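Local atomic coordinates of endo-beta-1,4-xylanase Xyn10C (Pseudomonas cellulosa, PDB entry 1GNY), a protein that cleaves internal beta-1,4 linkages of the xylan backbone and, through the family 15 carbohydrate-binding module described here, binds xylan and xylooligosaccharides. Residues 5-8 with 12-15; 46-51 with 145-150; 67-72 with 130-135; 98-101 with 105-108. One frame throughout, in Å; residues are numbered along the deposited sequence.

Contact 1: 5-8 with 12-15; sequences IEVD and GWRG
Asp8 and Trp13 meet across the short connection by which the chain passes from one sheet of the beta-sandwich to the other, leaving strand 2-6 and entering strand 14-17. The indole NE1 of Trp13 donates a hydrogen bond of 2.9 Å to Asp8 O. Its N-H...O angle of 135° makes it distinctly bent, and the acceptor sits at the ring edge, 10° out of the indole plane. Seen from the carbonyl, the donor is tilted 15° from the C=O plane. A second, apolar touch lies beside this bond: Val7 CG1 stands 4.0 Å from Trp13 NE1 and 4.3 Å from Trp13 CZ2. It comes obliquely to the indole plane, while the two side chains as a whole cross at about a right angle. With Val7 CG1 opposite the backbone N, that methyl is the branch presented to the indole. The carboxylate of Asp8 is engaged within the connection itself, OD1 taking Ala10 N in an Asx turn and OD2 taking Asn11 ND2. Tyr28 OH pairs with Trp13 N, and Ala44 and Val145 also pack on the indole. A phenylalanine at Trp13 would probably leave Asp8 O without the N-H that ties the two arms together, and the smaller ring would reduce the packing against Val7. Such a tryptophan, closing a sheet-to-sheet crossing from inside, belongs to the hydrophobic interior of this jelly-roll module.

Contact 2: 46-51 with 145-150; sequences FDIARP and VTITLA
Phe46 and Val145 form the first layer of this contact, with Phe46 CZ 4.0 Å from Val145 CG1; that methyl also lies 4.2 Å from Phe46 CE1. It approaches the ring obliquely, over neither a clear face nor a clear edge. Ile147 arrives differently: its CD1 lies near the ring plane at the edge, 4.3 Å from Phe46 CZ. The same CD1 meets the side chain of Ile48 tip to tip, 3.9 Å from Ile48 CD1, so this one methyl fills the corner between the aromatic edge and the second isoleucine. The phenyl ring gets there because CG of Phe46 is wedged between the backbone N and the carbonyl carbon (chi1 62°).

No hydrogen bond crosses the contact, which fits its geometry: the axes of strand segments 46-48 and 145-149 are 11.4 Å apart at closest approach and run nearly the same way, at 21°. That separation is too wide for backbone pairing and is bridged by side chains alone. Each strand is instead positioned by neighbours in its own sheet, Phe46 and Ile48 by backbone bonds to Val128 and Val126, Val145 and Ile147 by bonds to Val7 and Ile5. The Trp13 ring meets that of Phe46, while Ile59 and Met61 pack on Val145. On strand 46-48 the intervening Asp47 forms salt bridges with Arg14 and Lys83. Alternating apolar residues that meet between two facing sheets are the signature of a beta-sandwich core, here that of a jelly-roll carbohydrate-binding module.

Contact 3: 67-72 with 130-135; sequences AEFKAS and IQAKGT
The apolar part of the contact is a single meeting of Phe69 and Ala132: the methyl CB of Ala132 sits at the edge of the phenyl ring, in its plane, 3.8 Å from Phe69 CE2 and 4.2 Å from Phe69 CZ. The ring is carried from the helix to the strand by a first torsion that sets CG opposite the backbone N (chi1 -173°). Helix 67-72 follows strand 58-65 of one sheet and leads into strand 75-82 of the other. The ring itself lies between the two sheets of the beta-sandwich, touching Leu76 of one and Ile140 of the other, and Pro136 adds to its apolar surroundings.

Among the polar interactions, Ser72 OG turns back on its own helix and donates to Phe69 O at 2.7 Å, with a C=O...donor angle of 130°. The same hydroxyl is hydrogen-bonded to Ala74 N, so it joins Phe69 to the chain that follows Ser72. Beside it, Ser72 CB packs 3.5 Å from Thr135 O. An alanine in place of Ser72 would probably leave Ala74 N and Phe69 O without this shared partner and the chain after it freer to move.

Water makes the remaining links, both from Ser72 O. One molecule donates to Ser72 O at 3.0 Å and accepts from Thr135 N at 2.8 Å; a second donates to Ser72 O and to Thr135 O, each at 2.9 Å.

Contact 4: 98-101 with 105-108; sequences SELT and DLTL
Leu100 O takes a hydrogen bond from Lys70 NZ, which also bonds to Ser97 O, and so the backbone of Leu100 is held in place while its side chain packs against Leu106. Between the segments the contact is apolar. Leu106 CD1 is the busiest atom: it stands 4.0 Å from Leu100 CD2 and equally 4.0 Å from Leu100 CA, and it presses on the next peptide, 3.8 Å from Thr101 N. The other branch, Leu106 CD2, meets Thr101 CG2 at 4.0 Å. Leu106 thus uses both methyls against residues 100-101, crossing the Leu100 side chain at about a right angle and that of Thr101 obliquely.

The contact joins the loop after strand 85-90 to strand 106-111, which bonds to strand 58-65 in the six-stranded sheet of the jelly roll; the disulfide Cys93-Cys110 ties the same loop and strand covalently. Leu108 CD2 adds a looser touch, 4.4 Å from Leu100 CD2, and Leu76 of the facing sheet packs on both these leucines.

At Thr101 the hydroxyl lies opposite the backbone N (chi1 -180°), which puts CG2 on the Leu106 side and lets OG1 accept from Asp103 N, an ST turn. Glu99 OE2 accepts from Ser98 OG at 2.9 Å through its anti lone pair. Beyond the leucines, Asp105 forms a salt bridge with Lys143 and a hydrogen bond with Asn64.

All four contacts lie in one jelly-roll sandwich. Contacts 1 and 2 adjoin, their centres about 10 Å apart, and share both sheets: strands 2-6 and 139-149 are neighbours in one, 14-17 and 42-48 in the other. Contacts 3 and 4 form a second pair, centres about 12 Å apart, touching where Phe69 packs on Leu100. The centres of contacts 2 and 3 are about 25 Å apart, on opposite sides of the chain's centre. Along the chain contact 1 closes first; contact 2 then spans contact 3, which spans contact 4. Apolar packing between the sheets and at their ends thus lies on both sides of that centre, behind the five-stranded sheet carrying the xylan-binding residues Asn16, Gln81 and Gln127.

Contact 1: 5-8 with 12-15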
loop_
_atom_site.group_PDB
_atom_site.type_symbol
_atom_site.label_atom_id
_atom_site.label_comp_id
_atom_site.label_asym_id
_atom_site.label_seq_id
_atom_site.Cartn_x
_atom_site.Cartn_y
_atom_site.Cartn_z
ATOM N N ILE A 5 2.147 13.704 5.256
ATOM C CA ILE A 5 1.062 12.993 5.966
ATOM C C ILE A 5 1.677 11.729 6.568
ATOM O O ILE A 5 2.226 10.891 5.814
ATOM C CB ILE A 5 -0.060 12.582 4.993
ATOM C CG1 ILE A 5 -0.727 13.827 4.408
ATOM C CG2 ILE A 5 -1.126 11.651 5.679
ATOM C CD1 ILE A 5 -1.573 13.565 3.244
ATOM N N GLU A 6 1.562 11.592 7.884
ATOM C CA GLU A 6 1.990 10.369 8.608
ATOM C C GLU A 6 0.734 9.575 8.905
ATOM O O GLU A 6 -0.127 10.034 9.642
ATOM C CB GLU A 6 2.732 10.702 9.901
ATOM C CG GLU A 6 4.005 11.470 9.604
ATOM C CD GLU A 6 4.862 11.709 10.824
ATOM O OE1 GLU A 6 4.390 11.435 11.954
ATOM O OE2 GLU A 6 6.003 12.175 10.632
ATOM N N VAL A 7 0.628 8.382 8.337
ATOM C CA VAL A 7 -0.577 7.559 8.464
ATOM C C VAL A 7 -0.661 6.837 9.820
ATOM O O VAL A 7 0.322 6.242 10.313
ATOM C CB VAL A 7 -0.650 6.519 7.298
ATOM C CG1 VAL A 7 -1.835 5.528 7.425
ATOM C CG2 VAL A 7 -0.692 7.223 5.941
ATOM N N ASP A 8 -1.850 6.886 10.415
ATOM C CA ASP A 8 -2.133 6.181 11.677
ATOM C C ASP A 8 -2.012 4.667 11.460
ATOM O O ASP A 8 -2.646 4.119 10.561
ATOM C CB ASP A 8 -3.555 6.543 12.145
ATOM C CG ASP A 8 -3.869 6.084 13.539
ATOM O OD1 ASP A 8 -3.080 5.373 14.178
ATOM O OD2 ASP A 8 -4.932 6.462 14.066
ATOM N N GLY A 12 -7.961 2.527 11.484
ATOM C CA GLY A 12 -8.296 2.853 10.118
ATOM C C GLY A 12 -7.848 1.904 9.022
ATOM O O GLY A 12 -8.150 2.157 7.856
ATOM N N TRP A 13 -7.176 0.821 9.375
ATOM C CA TRP A 13 -6.771 -0.151 8.365
ATOM C C TRP A 13 -7.781 -1.291 8.206
ATOM O O TRP A 13 -8.523 -1.628 9.130
ATOM C CB TRP A 13 -5.403 -0.730 8.671
ATOM C CG TRP A 13 -4.220 0.212 8.456
ATOM C CD1 TRP A 13 -3.808 1.239 9.263
ATOM C CD2 TRP A 13 -3.273 0.138 7.392
ATOM N NE1 TRP A 13 -2.665 1.812 8.761
ATOM C CE2 TRP A 13 -2.315 1.155 7.605
ATOM C CE3 TRP A 13 -3.136 -0.695 6.258
ATOM C CZ2 TRP A 13 -1.254 1.357 6.745
ATOM C CZ3 TRP A 13 -2.082 -0.517 5.434
ATOM C CH2 TRP A 13 -1.143 0.513 5.664
ATOM N N ARG A 14 -7.743 -1.918 7.034
ATOM C CA ARG A 14 -8.593 -3.075 6.682
ATOM C C ARG A 14 -7.819 -4.039 5.815
ATOM O O ARG A 14 -6.891 -3.639 5.115
ATOM C CB ARG A 14 -9.794 -2.650 5.806
ATOM C CG ARG A 14 -10.654 -1.521 6.283
ATOM C CD ARG A 14 -11.768 -1.160 5.276
ATOM N NE ARG A 14 -11.361 -0.549 3.988
ATOM C CZ ARG A 14 -11.092 0.748 3.823
ATOM N NH1 ARG A 14 -11.160 1.595 4.833
ATOM N NH2 ARG A 14 -10.781 1.228 2.627
ATOM N N GLY A 15 -8.221 -5.309 5.847
ATOM C CA GLY A 15 -7.775 -6.247 4.835
ATOM C C GLY A 15 -8.438 -5.858 3.512
ATOM O O GLY A 15 -9.447 -5.129 3.458
#

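Contact 2: 46-51 with 145-150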
loop_
_atom_site.group_PDB
_atom_site.type_symbol
_atom_site.label_atom_id
_atom_site.label_comp_id
_atom_site.label_asym_id
_atom_site.label_seq_id
_atom_site.Cartn_x
_atom_site.Cartn_y
_atom_site.Cartn_z
ATOM N N PHE A 46 -5.911 1.546 3.730
ATOM C CA PHE A 46 -6.477 2.599 4.563
ATOM C C PHE A 46 -6.986 3.664 3.599
ATOM O O PHE A 46 -6.682 3.648 2.397
ATOM C CB PHE A 46 -5.435 3.183 5.531
ATOM C CG PHE A 46 -4.270 3.832 4.832
ATOM C CD1 PHE A 46 -3.190 3.065 4.419
ATOM C CD2 PHE A 46 -4.290 5.199 4.524
ATOM C CE1 PHE A 46 -2.134 3.646 3.723
ATOM C CE2 PHE A 46 -3.228 5.773 3.829
ATOM C CZ PHE A 46 -2.172 4.997 3.417
ATOM N N ASP A 47 -7.712 4.632 4.140
ATOM C CA ASP A 47 -8.230 5.708 3.310
ATOM C C ASP A 47 -7.595 7.055 3.608
ATOM O O ASP A 47 -7.365 7.411 4.765
ATOM C CB ASP A 47 -9.728 5.898 3.519
ATOM C CG ASP A 47 -10.519 4.704 3.162
ATOM O OD1 ASP A 47 -10.168 3.986 2.187
ATOM O OD2 ASP A 47 -11.546 4.422 3.798
ATOM N N ILE A 48 -7.306 7.794 2.557
ATOM C CA ILE A 48 -6.972 9.201 2.651
ATOM C C ILE A 48 -8.311 9.915 2.452
ATOM O O ILE A 48 -8.979 9.794 1.412
ATOM C CB ILE A 48 -5.932 9.644 1.618
ATOM C CG1 ILE A 48 -4.555 9.035 1.924
ATOM C CG2 ILE A 48 -5.807 11.210 1.559
ATOM C CD1 ILE A 48 -3.907 9.419 3.278
ATOM N N ALA A 49 -8.680 10.711 3.453
ATOM C CA ALA A 49 -9.929 11.465 3.375
ATOM C C ALA A 49 -9.939 12.570 2.314
ATOM O O ALA A 49 -9.007 13.398 2.220
ATOM C CB ALA A 49 -10.239 12.090 4.756
ATOM N N ARG A 50 -11.027 12.600 1.553
ATOM C CA ARG A 50 -11.219 13.648 0.574
ATOM C C ARG A 50 -11.272 15.045 1.213
ATOM O O ARG A 50 -11.594 15.202 2.424
ATOM C CB ARG A 50 -12.504 13.415 -0.206
ATOM C CG ARG A 50 -13.715 13.203 0.705
ATOM C CD ARG A 50 -14.999 13.288 -0.056
ATOM N NE ARG A 50 -16.228 12.775 0.480
ATOM C CZ ARG A 50 -16.452 11.752 1.301
ATOM N NH1 ARG A 50 -15.687 11.269 2.307
ATOM N NH2 ARG A 50 -17.684 11.341 1.177
ATOM N N PRO A 51 -10.914 16.063 0.422
ATOM C CA PRO A 51 -10.475 15.999 -0.987
ATOM C C PRO A 51 -9.022 15.658 -1.059
ATOM O O PRO A 51 -8.324 15.695 -0.024
ATOM C CB PRO A 51 -10.693 17.433 -1.446
ATOM C CG PRO A 51 -10.286 18.232 -0.192
ATOM C CD PRO A 51 -10.846 17.439 0.957
ATOM N N VAL A 145 3.701 4.475 7.127
ATOM C CA VAL A 145 3.417 4.966 5.771
ATOM C C VAL A 145 3.480 6.489 5.811
ATOM O O VAL A 145 2.807 7.110 6.624
ATOM C CB VAL A 145 2.043 4.532 5.235
ATOM C CG1 VAL A 145 1.796 5.075 3.842
ATOM C CG2 VAL A 145 1.908 3.001 5.253
ATOM N N THR A 146 4.324 7.079 4.977
ATOM C CA THR A 146 4.388 8.535 4.924
ATOM C C THR A 146 4.181 9.004 3.491
ATOM O O THR A 146 4.777 8.449 2.545
ATOM C CB THR A 146 5.598 9.167 5.667
ATOM O OG1 THR A 146 6.535 9.747 4.784
ATOM C CG2 THR A 146 6.326 8.248 6.523
ATOM N N ILE A 147 3.285 9.974 3.332
ATOM C CA ILE A 147 2.918 10.490 2.006
ATOM C C ILE A 147 3.377 11.943 1.918
ATOM O O ILE A 147 2.936 12.766 2.696
ATOM C CB ILE A 147 1.419 10.341 1.725
ATOM C CG1 ILE A 147 1.040 8.844 1.833
ATOM C CG2 ILE A 147 1.060 10.895 0.342
ATOM C CD1 ILE A 147 -0.429 8.529 1.746
ATOM N N THR A 148 4.220 12.229 0.945
ATOM C CA THR A 148 4.730 13.592 0.730
ATOM C C THR A 148 4.069 14.171 -0.514
ATOM O O THR A 148 4.316 13.709 -1.621
ATOM C CB THR A 148 6.248 13.605 0.596
ATOM O OG1 THR A 148 6.842 13.099 1.799
ATOM C CG2 THR A 148 6.795 15.027 0.522
ATOM N N LEU A 149 3.248 15.201 -0.324
ATOM C CA LEU A 149 2.518 15.836 -1.437
ATOM C C LEU A 149 3.441 16.799 -2.199
ATOM O O LEU A 149 4.427 17.309 -1.649
ATOM C CB LEU A 149 1.308 16.651 -0.940
ATOM C CG LEU A 149 0.317 15.977 -0.001
ATOM C CD1 LEU A 149 -0.812 16.904 0.329
ATOM C CD2 LEU A 149 -0.219 14.668 -0.604
ATOM N N ALA A 150 3.066 17.054 -3.439
ATOM C CA ALA A 150 3.678 18.082 -4.309
ATOM C C ALA A 150 2.978 19.426 -4.068
ATOM O O ALA A 150 2.451 20.072 -4.996
ATOM C CB ALA A 150 3.532 17.662 -5.755
#

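Contact 3: 67-72 with 130-135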
loop_
_atom_site.group_PDB
_atom_site.type_symbol
_atom_site.label_atom_id
_atom_site.label_comp_id
_atom_site.label_asym_id
_atom_site.label_seq_id
_atom_site.Cartn_x
_atom_site.Cartn_y
_atom_site.Cartn_z
ATOM N N ALA A 67 9.965 -14.778 6.151
ATOM C CA ALA A 67 10.783 -15.749 5.401
ATOM C C ALA A 67 9.949 -16.555 4.390
ATOM O O ALA A 67 10.366 -16.780 3.242
ATOM C CB ALA A 67 11.495 -16.686 6.384
ATOM N N GLU A 68 8.759 -16.985 4.814
ATOM C CA GLU A 68 7.862 -17.708 3.913
ATOM C C GLU A 68 7.434 -16.848 2.713
ATOM O O GLU A 68 7.276 -17.362 1.603
ATOM C CB GLU A 68 6.619 -18.210 4.664
ATOM C CG GLU A 68 6.865 -19.455 5.501
ATOM C CD GLU A 68 5.663 -19.827 6.371
ATOM O OE1 GLU A 68 4.785 -18.971 6.628
ATOM O OE2 GLU A 68 5.576 -20.998 6.805
ATOM N N PHE A 69 7.228 -15.543 2.938
ATOM C CA PHE A 69 6.881 -14.650 1.818
ATOM C C PHE A 69 8.061 -14.563 0.840
ATOM O O PHE A 69 7.878 -14.644 -0.378
ATOM C CB PHE A 69 6.451 -13.246 2.265
ATOM C CG PHE A 69 5.921 -12.381 1.130
ATOM C CD1 PHE A 69 6.783 -11.684 0.259
ATOM C CD2 PHE A 69 4.572 -12.294 0.890
ATOM C CE1 PHE A 69 6.271 -10.932 -0.789
ATOM C CE2 PHE A 69 4.077 -11.554 -0.174
ATOM C CZ PHE A 69 4.928 -10.888 -1.009
ATOM N N LYS A 70 9.252 -14.340 1.377
ATOM C CA LYS A 70 10.436 -14.279 0.492
ATOM C C LYS A 70 10.589 -15.609 -0.305
ATOM O O LYS A 70 10.840 -15.577 -1.535
ATOM C CB LYS A 70 11.698 -13.947 1.291
ATOM C CG LYS A 70 13.019 -14.053 0.500
ATOM C CD LYS A 70 13.128 -13.068 -0.617
ATOM C CE LYS A 70 14.522 -13.162 -1.284
ATOM N NZ LYS A 70 14.687 -12.218 -2.457
ATOM N N ALA A 71 10.396 -16.743 0.371
ATOM C CA ALA A 71 10.497 -18.076 -0.287
ATOM C C ALA A 71 9.464 -18.315 -1.407
ATOM O O ALA A 71 9.744 -19.005 -2.405
ATOM C CB ALA A 71 10.420 -19.222 0.738
ATOM N N SER A 72 8.298 -17.672 -1.285
ATOM C CA SER A 72 7.202 -17.839 -2.240
ATOM C C SER A 72 7.470 -17.171 -3.595
ATOM O O SER A 72 6.752 -17.413 -4.556
ATOM C CB SER A 72 5.899 -17.280 -1.668
ATOM O OG SER A 72 5.875 -15.859 -1.783
ATOM N N ILE A 130 -1.033 -1.828 0.152
ATOM C CA ILE A 130 0.014 -2.719 -0.394
ATOM C C ILE A 130 -0.559 -4.118 -0.497
ATOM O O ILE A 130 -1.288 -4.561 0.392
ATOM C CB ILE A 130 1.329 -2.650 0.454
ATOM C CG1 ILE A 130 2.497 -3.320 -0.291
ATOM C CG2 ILE A 130 1.109 -3.154 1.864
ATOM C CD1 ILE A 130 3.868 -3.108 0.414
ATOM N N GLN A 131 -0.229 -4.822 -1.573
ATOM C CA GLN A 131 -0.775 -6.158 -1.822
ATOM C C GLN A 131 0.274 -7.106 -2.409
ATOM O O GLN A 131 1.229 -6.637 -3.063
ATOM C CB GLN A 131 -2.012 -6.113 -2.742
ATOM C CG GLN A 131 -1.719 -5.550 -4.154
ATOM C CD GLN A 131 -2.978 -5.455 -5.028
ATOM O OE1 GLN A 131 -4.088 -5.727 -4.538
ATOM N NE2 GLN A 131 -2.803 -5.087 -6.328
ATOM N N ALA A 132 0.075 -8.382 -2.176
ATOM C CA ALA A 132 0.946 -9.405 -2.722
ATOM C C ALA A 132 0.520 -9.706 -4.161
ATOM O O ALA A 132 -0.664 -9.682 -4.492
ATOM C CB ALA A 132 0.860 -10.653 -1.882
ATOM N N LYS A 133 1.494 -10.026 -5.000
ATOM C CA LYS A 133 1.230 -10.429 -6.387
ATOM C C LYS A 133 2.042 -11.688 -6.715
ATOM O O LYS A 133 3.242 -11.727 -6.465
ATOM C CB LYS A 133 1.613 -9.349 -7.403
ATOM C CG LYS A 133 0.955 -7.963 -7.243
ATOM C CD LYS A 133 -0.479 -7.991 -7.558
ATOM C CE LYS A 133 -0.803 -7.925 -9.068
ATOM N NZ LYS A 133 -2.227 -8.512 -9.195
ATOM N N GLY A 134 1.383 -12.651 -7.335
ATOM C CA GLY A 134 1.982 -13.918 -7.747
ATOM C C GLY A 134 1.354 -15.104 -7.026
ATOM O O GLY A 134 0.152 -15.258 -7.055
ATOM N N THR A 135 2.180 -15.967 -6.430
ATOM C CA THR A 135 1.720 -17.086 -5.632
ATOM C C THR A 135 2.326 -16.988 -4.212
ATOM O O THR A 135 3.239 -17.713 -3.866
ATOM C CB THR A 135 2.105 -18.446 -6.338
ATOM O OG1 THR A 135 1.610 -18.450 -7.698
ATOM C CG2 THR A 135 1.435 -19.611 -5.678
HETATM O O HOH W 1 5.004 -16.102 -6.581
HETATM O O HOH W 2 5.135 -19.773 -4.727
#

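Contact 4: 98-101 with 105-108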
loop_
_atom_site.group_PDB
_atom_site.type_symbol
_atom_site.label_atom_id
_atom_site.label_comp_id
_atom_site.label_asym_id
_atom_site.label_seq_id
_atom_site.Cartn_x
_atom_site.Cartn_y
_atom_site.Cartn_z
ATOM N N SER A 98 13.027 -10.374 -6.079
ATOM C CA SER A 98 14.514 -10.260 -6.133
ATOM C C SER A 98 15.092 -9.078 -5.329
ATOM O O SER A 98 16.224 -9.148 -4.825
ATOM C CB SER A 98 15.006 -10.216 -7.588
ATOM O OG SER A 98 14.513 -9.092 -8.271
ATOM N N GLU A 99 14.290 -8.042 -5.141
ATOM C CA GLU A 99 14.703 -6.867 -4.402
ATOM C C GLU A 99 14.245 -6.893 -2.951
ATOM O O GLU A 99 14.538 -5.968 -2.191
ATOM C CB GLU A 99 14.200 -5.635 -5.120
ATOM C CG GLU A 99 14.430 -5.711 -6.642
ATOM C CD GLU A 99 15.890 -5.877 -7.029
ATOM O OE1 GLU A 99 16.678 -4.937 -6.777
ATOM O OE2 GLU A 99 16.259 -6.939 -7.581
ATOM N N LEU A 100 13.509 -7.912 -2.565
ATOM C CA LEU A 100 13.090 -8.058 -1.158
ATOM C C LEU A 100 14.017 -8.997 -0.385
ATOM O O LEU A 100 14.747 -9.827 -0.953
ATOM C CB LEU A 100 11.665 -8.589 -1.113
ATOM C CG LEU A 100 10.584 -7.834 -1.931
ATOM C CD1 LEU A 100 9.269 -8.638 -1.923
ATOM C CD2 LEU A 100 10.400 -6.444 -1.397
ATOM N N THR A 101 13.910 -8.904 0.932
ATOM C CA THR A 101 14.612 -9.775 1.871
ATOM C C THR A 101 13.762 -9.904 3.133
ATOM O O THR A 101 13.002 -8.982 3.490
ATOM C CB THR A 101 16.002 -9.214 2.263
ATOM O OG1 THR A 101 16.650 -10.116 3.185
ATOM C CG2 THR A 101 15.908 -7.905 3.005
ATOM N N ASP A 105 14.309 -4.852 7.815
ATOM C CA ASP A 105 13.241 -3.956 7.354
ATOM C C ASP A 105 13.673 -3.297 6.032
ATOM O O ASP A 105 14.879 -3.138 5.747
ATOM C CB ASP A 105 12.960 -2.804 8.327
ATOM C CG ASP A 105 12.354 -3.252 9.635
ATOM O OD1 ASP A 105 11.921 -4.420 9.740
ATOM O OD2 ASP A 105 12.288 -2.493 10.631
ATOM N N LEU A 106 12.686 -2.888 5.247
ATOM C CA LEU A 106 12.892 -2.217 3.950
ATOM C C LEU A 106 11.964 -1.031 3.787
ATOM O O LEU A 106 10.864 -1.009 4.350
ATOM C CB LEU A 106 12.551 -3.158 2.798
ATOM C CG LEU A 106 13.324 -4.452 2.708
ATOM C CD1 LEU A 106 12.542 -5.458 1.863
ATOM C CD2 LEU A 106 14.736 -4.170 2.172
ATOM N N THR A 107 12.396 -0.075 2.973
ATOM C CA THR A 107 11.566 1.071 2.601
ATOM C C THR A 107 11.210 0.928 1.129
ATOM O O THR A 107 12.101 0.889 0.237
ATOM C CB THR A 107 12.267 2.414 2.831
ATOM O OG1 THR A 107 12.524 2.588 4.234
ATOM C CG2 THR A 107 11.365 3.577 2.472
ATOM N N LEU A 108 9.913 0.853 0.866
ATOM C CA LEU A 108 9.378 0.782 -0.488
ATOM C C LEU A 108 8.655 2.080 -0.818
ATOM O O LEU A 108 7.966 2.639 0.019
ATOM C CB LEU A 108 8.403 -0.379 -0.619
ATOM C CG LEU A 108 8.979 -1.754 -0.275
ATOM C CD1 LEU A 108 7.926 -2.817 -0.430
ATOM C CD2 LEU A 108 10.192 -2.102 -1.128
#